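Local coordinates for protein ectonucleoside triphosphate diphosphohydrolase 4 (Homo sapiens, PDB 6WG5) that belongs to the GDA1/CD39 family, which is grouped with the actin-like proteins, and carries an attached glycan, at residues A[252-257]-A[367-372]; A[245-250]-A[359-364]; A[238-243]-A[270-275]; A[178-183]-A[233-238]. All coordinates share one frame; numbering follows the deposited sequence. Where two conformers were deposited one is given.

Contacts 1, 3 and 4 gather on one mixed sheet, whose strands 255-259, 270-279 and 229-235 lie side by side, while contact 2 sits further out on the helix that leads into strand 255-259. The centres of contacts 1 and 2 are about 9 Å apart, as are those of contacts 1 and 3. Tyr370 links contacts 1, 2 and 3: its ring reaches toward contact 2 and contact 3, and Tyr370 O bonds to Tyr274 OH at 2.8 Å. Contact 4 lies deepest, centred about 11 Å from contact 3 and about 21 Å from contact 2. The NAG borders the Asn367 end of contact 1 and belongs to a glycan on the protein surface.

Contact 1 (A[252-257]-A[367-372]); sequences KNLLAE and NGVYQP. With NAG (2-acetamido-2-deoxy-beta-D-glucopyranose), chain B.
Leu254 and Val369 meet where helix 245-254 runs into the edge strand 255-259 of a mixed sheet in this actin-like fold, and the chain 367-372 lies against that junction. Leu254 has the most buried surface here. Its CG is anti to the carbonyl carbon (chi1 -55°) and the chain is extended beyond, which sends CD1 to Val369 CG1 at 3.5 Å. The same methyl sits 3.7 Å from Tyr370 O, a carbonyl already engaged by Tyr274 OH, so an apolar branch can lie beside it without depriving it of a partner. Leu255, the first strand residue, runs past Pro372 in the opposite direction, CD2 to CG 4.2 Å. The rigid proline ring suits the extended backbone here, and its nitrogen lies 3.6 Å above one face of the Tyr370 ring, toward the rim. That tyrosine also covers helix residues Val250 and Ala251, and a large aromatic residue is suited to spanning these neighbours. No hydrogen bond joins the two segments. Farther along the loop, Asn367 OD1 bonds to Asn357 ND2, while Asn367 ND2 lies 3.4 Å from O7 of the NAG.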
# COMPACT_ATOMS: atom_id res chain seq x y z
N LYS A 252 3.14 -19.65 -4.53
CA LYS A 252 4.22 -19.55 -3.54
C LYS A 252 4.79 -18.14 -3.49
O LYS A 252 5.00 -17.58 -2.42
CB LYS A 252 5.34 -20.55 -3.88
CG LYS A 252 5.10 -21.99 -3.45
CD LYS A 252 6.29 -22.86 -3.83
CE LYS A 252 6.13 -24.30 -3.38
NZ LYS A 252 5.02 -25.00 -4.08
N ASN A 253 5.04 -17.56 -4.67
CA ASN A 253 5.69 -16.26 -4.75
C ASN A 253 4.77 -15.11 -4.38
O ASN A 253 5.26 -14.01 -4.10
CB ASN A 253 6.23 -16.05 -6.16
CG ASN A 253 7.34 -15.02 -6.22
OD1 ASN A 253 8.20 -14.97 -5.33
ND2 ASN A 253 7.33 -14.19 -7.26
N LEU A 254 3.45 -15.33 -4.36
CA LEU A 254 2.49 -14.29 -4.04
C LEU A 254 1.87 -14.47 -2.67
O LEU A 254 0.96 -13.72 -2.30
CB LEU A 254 1.38 -14.25 -5.10
CG LEU A 254 1.85 -14.09 -6.55
CD1 LEU A 254 0.66 -14.06 -7.48
CD2 LEU A 254 2.70 -12.83 -6.71
N LEU A 255 2.33 -15.45 -1.89
CA LEU A 255 1.81 -15.72 -0.57
C LEU A 255 2.92 -15.58 0.46
O LEU A 255 4.04 -16.04 0.24
CB LEU A 255 1.21 -17.13 -0.49
CG LEU A 255 -0.07 -17.36 -1.30
CD1 LEU A 255 -0.42 -18.83 -1.35
CD2 LEU A 255 -1.23 -16.56 -0.70
N ALA A 256 2.60 -14.93 1.58
CA ALA A 256 3.52 -14.77 2.69
C ALA A 256 2.92 -15.42 3.93
O ALA A 256 1.76 -15.18 4.26
CB ALA A 256 3.81 -13.29 2.95
N GLU A 257 3.72 -16.24 4.60
CA GLU A 257 3.31 -16.91 5.83
C GLU A 257 4.27 -16.51 6.94
O GLU A 257 5.47 -16.81 6.86
CB GLU A 257 3.27 -18.42 5.64
CG GLU A 257 2.04 -18.91 4.91
CD GLU A 257 2.26 -20.21 4.17
OE1 GLU A 257 1.97 -20.25 2.96
OE2 GLU A 257 2.73 -21.19 4.80
N ASN A 367 -3.58 -9.58 -15.90
CA ASN A 367 -2.35 -10.07 -16.52
C ASN A 367 -2.18 -11.57 -16.34
O ASN A 367 -1.05 -12.07 -16.39
CB ASN A 367 -1.14 -9.32 -15.95
CG ASN A 367 -0.12 -8.97 -17.01
OD1 ASN A 367 -0.40 -8.99 -18.21
ND2 ASN A 367 1.09 -8.62 -16.57
N GLY A 368 -3.27 -12.30 -16.12
CA GLY A 368 -3.19 -13.73 -15.93
C GLY A 368 -2.52 -14.17 -14.65
O GLY A 368 -2.06 -15.31 -14.56
N VAL A 369 -2.46 -13.30 -13.65
CA VAL A 369 -1.80 -13.62 -12.39
C VAL A 369 -2.78 -14.35 -11.49
O VAL A 369 -3.97 -14.02 -11.45
CB VAL A 369 -1.26 -12.34 -11.71
CG1 VAL A 369 -0.72 -12.65 -10.32
CG2 VAL A 369 -0.18 -11.71 -12.57
N TYR A 370 -2.28 -15.34 -10.75
CA TYR A 370 -3.14 -16.12 -9.87
C TYR A 370 -3.65 -15.26 -8.72
O TYR A 370 -2.94 -14.40 -8.20
CB TYR A 370 -2.38 -17.32 -9.32
CG TYR A 370 -3.06 -17.98 -8.15
CD1 TYR A 370 -4.14 -18.83 -8.34
CD2 TYR A 370 -2.62 -17.75 -6.85
CE1 TYR A 370 -4.77 -19.43 -7.26
CE2 TYR A 370 -3.25 -18.34 -5.77
CZ TYR A 370 -4.32 -19.18 -5.98
OH TYR A 370 -4.94 -19.78 -4.91
N GLN A 371 -4.90 -15.52 -8.32
CA GLN A 371 -5.52 -14.82 -7.20
C GLN A 371 -6.26 -15.83 -6.33
O GLN A 371 -7.15 -16.53 -6.82
CB GLN A 371 -6.48 -13.75 -7.70
CG GLN A 371 -7.18 -12.98 -6.59
CD GLN A 371 -8.09 -11.88 -7.11
OE1 GLN A 371 -7.63 -10.95 -7.76
NE2 GLN A 371 -9.38 -12.00 -6.83
N PRO A 372 -5.92 -15.95 -5.04
CA PRO A 372 -6.65 -16.88 -4.19
C PRO A 372 -8.09 -16.45 -4.05
O PRO A 372 -8.41 -15.25 -4.10
CB PRO A 372 -5.90 -16.80 -2.85
CG PRO A 372 -4.61 -16.13 -3.14
CD PRO A 372 -4.86 -15.25 -4.30
C1 NAG B . -0.54 -6.68 -21.59
C2 NAG B . 0.85 -6.20 -21.17
C3 NAG B . 1.70 -5.87 -22.39
C4 NAG B . 1.69 -7.00 -23.40
C5 NAG B . 0.26 -7.41 -23.72
C6 NAG B . 0.17 -8.62 -24.62
C7 NAG B . 1.23 -5.00 -19.05
C8 NAG B . 1.04 -3.70 -18.32
N2 NAG B . 0.74 -5.03 -20.30
O3 NAG B . 3.04 -5.61 -21.96
O4 NAG B . 2.31 -6.57 -24.61
O5 NAG B . -0.41 -7.75 -22.51
O6 NAG B . -1.14 -9.16 -24.63
O7 NAG B . 1.79 -5.96 -18.54

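Contact 2 (A[245-250]-A[359-364]); sequences SQQEEV and TNETQT
Gln247 and Gln363 cross at about a right angle, and their terminal amides are turned 80° from each other, so the groups neither stack nor pair. Gln247 points from the first turn of helix 245-254 with CG anti to the backbone N (chi1 -162°) and an extended chain, which carries its amide out from the helix to the loop. Its NE2 comes within 3.9 Å of NE2 of Gln363 and within 4.0 Å of Thr362 O. Neither approach is a hydrogen bond, and Glu361 OE1 is farther still, so the meeting is one of loose polar packing.

The firm anchor of Gln247 lies elsewhere: OE1 accepts from the backbone N of Ala243, just ahead of the helix. Tying the oxygen back in this way helps set the rotation of the amide, with NE2 turned toward the loop, which explains the value of a long side chain with both an acceptor and a donor. Tyr370 packs against both glutamines.

Across from the helix, Gln363 takes a left-handed backbone conformation, and its backbone bonds to Gln371 as the loop doubles back. Its long side chain reaches back to the helix, CB and CD each lying 4.0 Å from Gln247 NE2, and its polar end suits a partly exposed position. Earlier in the loop Glu361 N donates to Thr359 OG1 at 3.3 Å and 155°, a bond suited to threonine because its hydroxyl lies close to the main chain. The contact is thus one of a helix side chain meeting a loop that is shaped by an ST turn at Thr359.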
# COMPACT_ATOMS: atom_id res chain seq x y z
N SER A 245 0.30 -28.18 -9.79
CA SER A 245 1.55 -27.97 -9.06
C SER A 245 2.26 -26.73 -9.57
O SER A 245 2.91 -26.02 -8.79
CB SER A 245 2.45 -29.20 -9.19
OG SER A 245 1.87 -30.33 -8.57
N GLN A 246 2.15 -26.44 -10.87
CA GLN A 246 2.69 -25.21 -11.42
C GLN A 246 1.98 -23.99 -10.84
O GLN A 246 2.62 -23.00 -10.48
CB GLN A 246 2.59 -25.22 -12.94
CG GLN A 246 2.96 -23.90 -13.61
CD GLN A 246 2.79 -23.95 -15.11
OE1 GLN A 246 2.89 -25.01 -15.73
NE2 GLN A 246 2.53 -22.79 -15.71
N GLN A 247 0.65 -24.05 -10.76
CA GLN A 247 -0.10 -22.95 -10.16
C GLN A 247 0.40 -22.66 -8.75
O GLN A 247 0.51 -21.50 -8.35
CB GLN A 247 -1.59 -23.27 -10.14
CG GLN A 247 -2.48 -22.05 -9.94
CD GLN A 247 -3.91 -22.42 -9.60
OE1 GLN A 247 -4.16 -23.29 -8.76
NE2 GLN A 247 -4.87 -21.76 -10.24
N GLU A 248 0.71 -23.71 -7.99
CA GLU A 248 1.26 -23.52 -6.66
C GLU A 248 2.62 -22.83 -6.70
O GLU A 248 2.95 -22.06 -5.80
CB GLU A 248 1.37 -24.87 -5.94
CG GLU A 248 1.59 -24.75 -4.44
CD GLU A 248 1.87 -26.09 -3.79
OE1 GLU A 248 2.45 -26.97 -4.45
OE2 GLU A 248 1.50 -26.27 -2.61
N GLU A 249 3.42 -23.11 -7.74
CA GLU A 249 4.70 -22.42 -7.87
C GLU A 249 4.50 -20.92 -8.00
O GLU A 249 5.24 -20.13 -7.41
CB GLU A 249 5.47 -22.97 -9.07
CG GLU A 249 5.77 -24.46 -9.00
CD GLU A 249 6.54 -24.85 -7.76
OE1 GLU A 249 7.35 -24.03 -7.28
OE2 GLU A 249 6.33 -25.98 -7.26
N VAL A 250 3.50 -20.50 -8.78
CA VAL A 250 3.19 -19.08 -8.89
C VAL A 250 2.66 -18.55 -7.56
O VAL A 250 3.06 -17.48 -7.11
CB VAL A 250 2.18 -18.86 -10.04
CG1 VAL A 250 1.59 -17.45 -9.99
CG2 VAL A 250 2.85 -19.10 -11.38
N THR A 359 -6.80 -13.26 -18.84
CA THR A 359 -6.78 -14.51 -19.58
C THR A 359 -8.03 -15.31 -19.23
O THR A 359 -8.87 -14.89 -18.43
CB THR A 359 -5.51 -15.31 -19.27
OG1 THR A 359 -5.59 -15.84 -17.94
CG2 THR A 359 -4.27 -14.44 -19.39
N ASN A 360 -8.16 -16.48 -19.85
CA ASN A 360 -9.27 -17.37 -19.58
C ASN A 360 -8.97 -18.36 -18.45
O ASN A 360 -9.84 -19.16 -18.10
CB ASN A 360 -9.66 -18.14 -20.85
CG ASN A 360 -10.39 -17.27 -21.85
OD1 ASN A 360 -11.20 -16.42 -21.47
ND2 ASN A 360 -10.12 -17.48 -23.13
N GLU A 361 -7.77 -18.31 -17.88
CA GLU A 361 -7.41 -19.23 -16.81
C GLU A 361 -8.24 -18.94 -15.56
O GLU A 361 -8.47 -17.78 -15.20
CB GLU A 361 -5.92 -19.11 -16.49
CG GLU A 361 -5.38 -20.21 -15.59
CD GLU A 361 -3.93 -20.01 -15.21
OE1 GLU A 361 -3.52 -20.47 -14.13
OE2 GLU A 361 -3.19 -19.38 -16.01
N THR A 362 -8.69 -20.00 -14.91
CA THR A 362 -9.47 -19.85 -13.69
C THR A 362 -8.58 -19.38 -12.54
O THR A 362 -7.39 -19.68 -12.49
CB THR A 362 -10.14 -21.18 -13.32
OG1 THR A 362 -10.83 -21.70 -14.47
CG2 THR A 362 -11.14 -20.99 -12.19
N GLN A 363 -9.18 -18.62 -11.63
CA GLN A 363 -8.49 -18.12 -10.44
C GLN A 363 -7.39 -17.12 -10.81
O GLN A 363 -6.34 -17.08 -10.17
CB GLN A 363 -7.92 -19.27 -9.60
CG GLN A 363 -8.97 -20.15 -8.95
CD GLN A 363 -8.38 -21.42 -8.37
OE1 GLN A 363 -7.84 -21.43 -7.27
NE2 GLN A 363 -8.49 -22.51 -9.13
N THR A 364 -7.63 -16.32 -11.85
CA THR A 364 -6.69 -15.29 -12.27
C THR A 364 -7.40 -13.96 -12.41
O THR A 364 -8.59 -13.90 -12.75
CB THR A 364 -6.00 -15.65 -13.59
OG1 THR A 364 -6.99 -15.91 -14.60
CG2 THR A 364 -5.11 -16.88 -13.41

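Contact 3 (A[238-243]-A[270-275]); sequences KTVSFA and VYRVYV
Lys238 O accepts a hydrogen bond from NH2 of Arg272 at 2.8 Å, the one bond across these segments. It is bent, with an angle of 140° at the hydrogen, and the donor stands above the carbonyl plane by 59°. Arg272 was modelled in two conformers and this bond is described for one, so it is to be read with some caution. Arginine suits the place by its length: CG runs anti to the backbone N (chi1 -173°), and a turn at chi3 brings the guanidinium up against the Lys238 carbonyl, which lies at its edge.

The same nitrogen is 4.0 Å from Val240 CG2, so an apolar branch borders the charged end, and the guanidinium also packs against Val236. The two methyls of Val240 serve different neighbours: CG2 meets the guanidinium, whereas CG1 lies 3.8 Å above one face of the Phe242 ring, offset toward its rim, and also touches Tyr370. Phe242 in turn packs on the helix through Gln247 and Ala251, while Thr239 N bonds to Asn204 OD1.

The segment 238-243 thus leaves strand 229-235 and passes over the next strand, 270-279, before entering helix 245-254. Strand 255-259 is added outside 270-279; the remaining five strands, 270-279, 229-235, 221-225, 381-385 and 466-468, follow the order of the ribonuclease H-like fold, consistent with the family's place among actin-like proteins.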
# COMPACT_ATOMS: atom_id res chain seq x y z
N LYS A 238 -8.72 -19.57 4.75
CA LYS A 238 -9.02 -20.98 4.55
C LYS A 238 -7.94 -21.66 3.71
O LYS A 238 -7.29 -21.03 2.87
CB LYS A 238 -10.38 -21.15 3.87
CG LYS A 238 -11.56 -21.10 4.83
CD LYS A 238 -12.87 -21.38 4.11
CE LYS A 238 -14.03 -21.51 5.09
NZ LYS A 238 -15.26 -20.85 4.58
N THR A 239 -7.77 -22.95 3.95
CA THR A 239 -6.86 -23.76 3.14
C THR A 239 -7.19 -23.59 1.66
O THR A 239 -8.35 -23.56 1.26
CB THR A 239 -6.97 -25.23 3.53
OG1 THR A 239 -6.69 -25.38 4.93
CG2 THR A 239 -5.99 -26.08 2.73
N VAL A 240 -6.14 -23.47 0.85
CA VAL A 240 -6.28 -23.27 -0.59
C VAL A 240 -5.98 -24.59 -1.29
O VAL A 240 -4.98 -25.25 -0.98
CB VAL A 240 -5.35 -22.16 -1.09
CG1 VAL A 240 -5.53 -21.93 -2.58
CG2 VAL A 240 -5.60 -20.87 -0.33
N SER A 241 -6.84 -24.96 -2.23
CA SER A 241 -6.65 -26.15 -3.05
C SER A 241 -6.23 -25.69 -4.45
O SER A 241 -7.04 -25.11 -5.18
CB SER A 241 -7.92 -27.00 -3.10
OG SER A 241 -9.03 -26.22 -3.49
N PHE A 242 -4.98 -25.96 -4.81
CA PHE A 242 -4.45 -25.52 -6.09
C PHE A 242 -4.80 -26.51 -7.19
O PHE A 242 -4.86 -27.73 -6.96
CB PHE A 242 -2.94 -25.33 -6.01
CG PHE A 242 -2.50 -24.35 -4.97
CD1 PHE A 242 -2.46 -22.99 -5.25
CD2 PHE A 242 -2.13 -24.78 -3.70
CE1 PHE A 242 -2.06 -22.09 -4.29
CE2 PHE A 242 -1.73 -23.88 -2.74
CZ PHE A 242 -1.70 -22.53 -3.03
N ALA A 243 -5.02 -25.99 -8.39
CA ALA A 243 -5.40 -26.82 -9.53
C ALA A 243 -4.20 -27.53 -10.14
O ALA A 243 -4.34 -28.64 -10.66
CB ALA A 243 -6.10 -25.98 -10.59
N VAL A 270 -0.44 -16.33 13.49
CA VAL A 270 0.07 -16.82 12.21
C VAL A 270 -0.92 -16.44 11.12
O VAL A 270 -2.11 -16.76 11.21
CB VAL A 270 0.29 -18.35 12.25
CG1 VAL A 270 0.67 -18.88 10.87
CG2 VAL A 270 1.37 -18.69 13.26
N TYR A 271 -0.43 -15.77 10.08
CA TYR A 271 -1.27 -15.26 9.01
C TYR A 271 -0.71 -15.67 7.65
O TYR A 271 0.51 -15.73 7.46
CB TYR A 271 -1.39 -13.73 9.06
CG TYR A 271 -2.16 -13.22 10.25
CD1 TYR A 271 -3.53 -13.07 10.20
CD2 TYR A 271 -1.50 -12.88 11.43
CE1 TYR A 271 -4.24 -12.61 11.29
CE2 TYR A 271 -2.20 -12.42 12.52
CZ TYR A 271 -3.57 -12.28 12.44
OH TYR A 271 -4.28 -11.82 13.53
N ARG A 272 -1.62 -15.97 6.72
CA ARG A 272 -1.29 -16.16 5.32
C ARG A 272 -1.84 -14.97 4.54
O ARG A 272 -3.06 -14.78 4.49
CB ARG A 272 -1.87 -17.47 4.79
CG ARG A 272 -1.43 -17.83 3.38
CD ARG A 272 -2.17 -19.05 2.84
NE ARG A 272 -2.50 -20.01 3.89
CZ ARG A 272 -3.73 -20.44 4.18
NH1 ARG A 272 -3.90 -21.32 5.16
NH2 ARG A 272 -4.78 -20.01 3.50
N VAL A 273 -0.96 -14.17 3.95
CA VAL A 273 -1.34 -12.94 3.26
C VAL A 273 -0.92 -13.04 1.80
O VAL A 273 0.24 -13.36 1.51
CB VAL A 273 -0.73 -11.70 3.93
CG1 VAL A 273 -1.18 -10.44 3.21
CG2 VAL A 273 -1.12 -11.64 5.40
N TYR A 274 -1.85 -12.75 0.90
CA TYR A 274 -1.59 -12.70 -0.53
C TYR A 274 -1.28 -11.26 -0.92
O TYR A 274 -1.98 -10.34 -0.50
CB TYR A 274 -2.81 -13.21 -1.30
CG TYR A 274 -2.82 -12.88 -2.78
CD1 TYR A 274 -3.54 -11.79 -3.26
CD2 TYR A 274 -2.13 -13.66 -3.69
CE1 TYR A 274 -3.56 -11.49 -4.61
CE2 TYR A 274 -2.15 -13.37 -5.05
CZ TYR A 274 -2.87 -12.28 -5.50
OH TYR A 274 -2.89 -11.98 -6.84
N VAL A 275 -0.22 -11.08 -1.70
CA VAL A 275 0.23 -9.76 -2.13
C VAL A 275 0.55 -9.81 -3.61
O VAL A 275 1.35 -10.65 -4.05
CB VAL A 275 1.46 -9.29 -1.33
CG1 VAL A 275 1.92 -7.92 -1.81
CG2 VAL A 275 1.16 -9.26 0.15

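Contact 4 (A[178-183]-A[233-238]); sequences YAWIGI and AYEVPK
This is a buried helix-on-sheet contact, where helix 172-186 packs by one tryptophan against strand 229-235 in the interior of the domain. The axes of the short segments 178-183 and 233-235 approach to 8.8 Å at 63°, and Trp180 fills the space between them. Its CG is anti to the backbone N (chi1 180°), which carries the indole straight out from the helix to lie beside the strand.

Along the strand the ring meets three successive residues. CD1 is 3.9 Å from Ala233 O, NE1 is 4.0 Å from Tyr234 CA, and CZ2 is 3.9 Å from Glu235 CB. Ala233 suits its place because its methyl is small enough for the tryptophan's CB to draw near, whereas Tyr234 points away, with its hydroxyl bonded to Pro372 O. The indole also covers Ile222 and Val273 on the neighbouring strands.

Glu235 approaches Trp180 with its CB, and its carboxylate plane stands 83° from the ring. The charged end is spoken for elsewhere, by a salt bridge to Arg216 and a hydrogen bond to Thr219.

A water lies in the plane of the indole at its edge, accepting from Trp180 NE1 at 3.1 Å and from Glu235 N at 2.9 Å. The chemistry is therefore apolar packing with one polar link: two buried N-H groups, Trp180 NE1 and Glu235 N, converge on a single water that accepts from both and so satisfies them.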
# COMPACT_ATOMS: atom_id res chain seq x y z
N TYR A 178 4.11 -5.57 4.95
CA TYR A 178 4.30 -4.56 5.99
C TYR A 178 3.15 -3.56 6.00
O TYR A 178 2.67 -3.17 7.07
CB TYR A 178 5.63 -3.84 5.79
CG TYR A 178 6.86 -4.68 6.07
CD1 TYR A 178 6.83 -5.72 7.00
CD2 TYR A 178 8.06 -4.43 5.42
CE1 TYR A 178 7.96 -6.48 7.26
CE2 TYR A 178 9.19 -5.19 5.67
CZ TYR A 178 9.13 -6.21 6.60
OH TYR A 178 10.25 -6.96 6.85
N ALA A 179 2.70 -3.12 4.82
CA ALA A 179 1.58 -2.19 4.77
C ALA A 179 0.30 -2.86 5.28
O ALA A 179 -0.51 -2.22 5.96
CB ALA A 179 1.39 -1.67 3.35
N TRP A 180 0.11 -4.14 4.95
CA TRP A 180 -1.06 -4.85 5.44
C TRP A 180 -1.03 -4.99 6.96
O TRP A 180 -2.07 -4.85 7.62
CB TRP A 180 -1.14 -6.22 4.77
CG TRP A 180 -2.31 -7.04 5.20
CD1 TRP A 180 -3.55 -7.07 4.64
CD2 TRP A 180 -2.35 -7.97 6.29
NE1 TRP A 180 -4.36 -7.95 5.31
CE2 TRP A 180 -3.65 -8.52 6.33
CE3 TRP A 180 -1.41 -8.39 7.24
CZ2 TRP A 180 -4.03 -9.46 7.28
CZ3 TRP A 180 -1.79 -9.33 8.19
CH2 TRP A 180 -3.09 -9.85 8.20
N ILE A 181 0.15 -5.25 7.52
CA ILE A 181 0.28 -5.31 8.98
C ILE A 181 -0.01 -3.95 9.59
O ILE A 181 -0.67 -3.85 10.63
CB ILE A 181 1.69 -5.82 9.36
CG1 ILE A 181 1.86 -7.28 8.95
CG2 ILE A 181 1.93 -5.66 10.87
CD1 ILE A 181 3.29 -7.78 9.08
N GLY A 182 0.48 -2.88 8.95
CA GLY A 182 0.31 -1.56 9.52
C GLY A 182 -1.14 -1.18 9.71
O GLY A 182 -1.54 -0.70 10.78
N ILE A 183 -1.96 -1.38 8.68
CA ILE A 183 -3.35 -0.95 8.75
C ILE A 183 -4.12 -1.79 9.76
O ILE A 183 -4.89 -1.27 10.57
CB ILE A 183 -4.01 -0.98 7.36
CG1 ILE A 183 -5.41 -0.37 7.43
CG2 ILE A 183 -4.07 -2.41 6.81
CD1 ILE A 183 -6.14 -0.30 6.10
N ALA A 233 -3.64 -6.63 -1.41
CA ALA A 233 -3.14 -7.50 -0.36
C ALA A 233 -4.28 -7.87 0.58
O ALA A 233 -5.04 -6.99 1.00
CB ALA A 233 -2.01 -6.84 0.42
N TYR A 234 -4.40 -9.15 0.90
CA TYR A 234 -5.43 -9.59 1.83
C TYR A 234 -5.05 -10.94 2.42
O TYR A 234 -4.19 -11.65 1.90
CB TYR A 234 -6.80 -9.67 1.16
CG TYR A 234 -6.84 -10.50 -0.09
CD1 TYR A 234 -7.19 -11.85 -0.05
CD2 TYR A 234 -6.54 -9.95 -1.33
CE1 TYR A 234 -7.23 -12.61 -1.20
CE2 TYR A 234 -6.58 -10.71 -2.48
CZ TYR A 234 -6.92 -12.03 -2.41
OH TYR A 234 -6.96 -12.78 -3.56
N GLU A 235 -5.71 -11.28 3.52
CA GLU A 235 -5.48 -12.54 4.20
C GLU A 235 -6.26 -13.66 3.52
O GLU A 235 -7.38 -13.46 3.06
CB GLU A 235 -5.90 -12.44 5.67
CG GLU A 235 -5.74 -13.74 6.45
CD GLU A 235 -6.29 -13.66 7.86
OE1 GLU A 235 -6.74 -12.57 8.26
OE2 GLU A 235 -6.27 -14.69 8.56
N VAL A 236 -5.64 -14.83 3.46
CA VAL A 236 -6.29 -16.03 2.93
C VAL A 236 -6.55 -16.96 4.11
O VAL A 236 -5.68 -17.77 4.46
CB VAL A 236 -5.42 -16.70 1.85
CG1 VAL A 236 -6.14 -17.88 1.24
CG2 VAL A 236 -5.03 -15.69 0.78
N PRO A 237 -7.72 -16.88 4.75
CA PRO A 237 -7.90 -17.64 6.00
C PRO A 237 -8.02 -19.14 5.78
O PRO A 237 -7.46 -19.91 6.57
CB PRO A 237 -9.20 -17.05 6.59
CG PRO A 237 -9.53 -15.86 5.74
CD PRO A 237 -8.92 -16.09 4.41
N LYS A 238 -8.72 -19.57 4.75
CA LYS A 238 -9.02 -20.98 4.55
C LYS A 238 -7.94 -21.66 3.71
O LYS A 238 -7.29 -21.03 2.87
CB LYS A 238 -10.38 -21.15 3.87
CG LYS A 238 -11.56 -21.10 4.83
CD LYS A 238 -12.87 -21.38 4.11
CE LYS A 238 -14.03 -21.51 5.09
NZ LYS A 238 -15.26 -20.85 4.58
O HOH W 1 -7.19 -9.25 5.04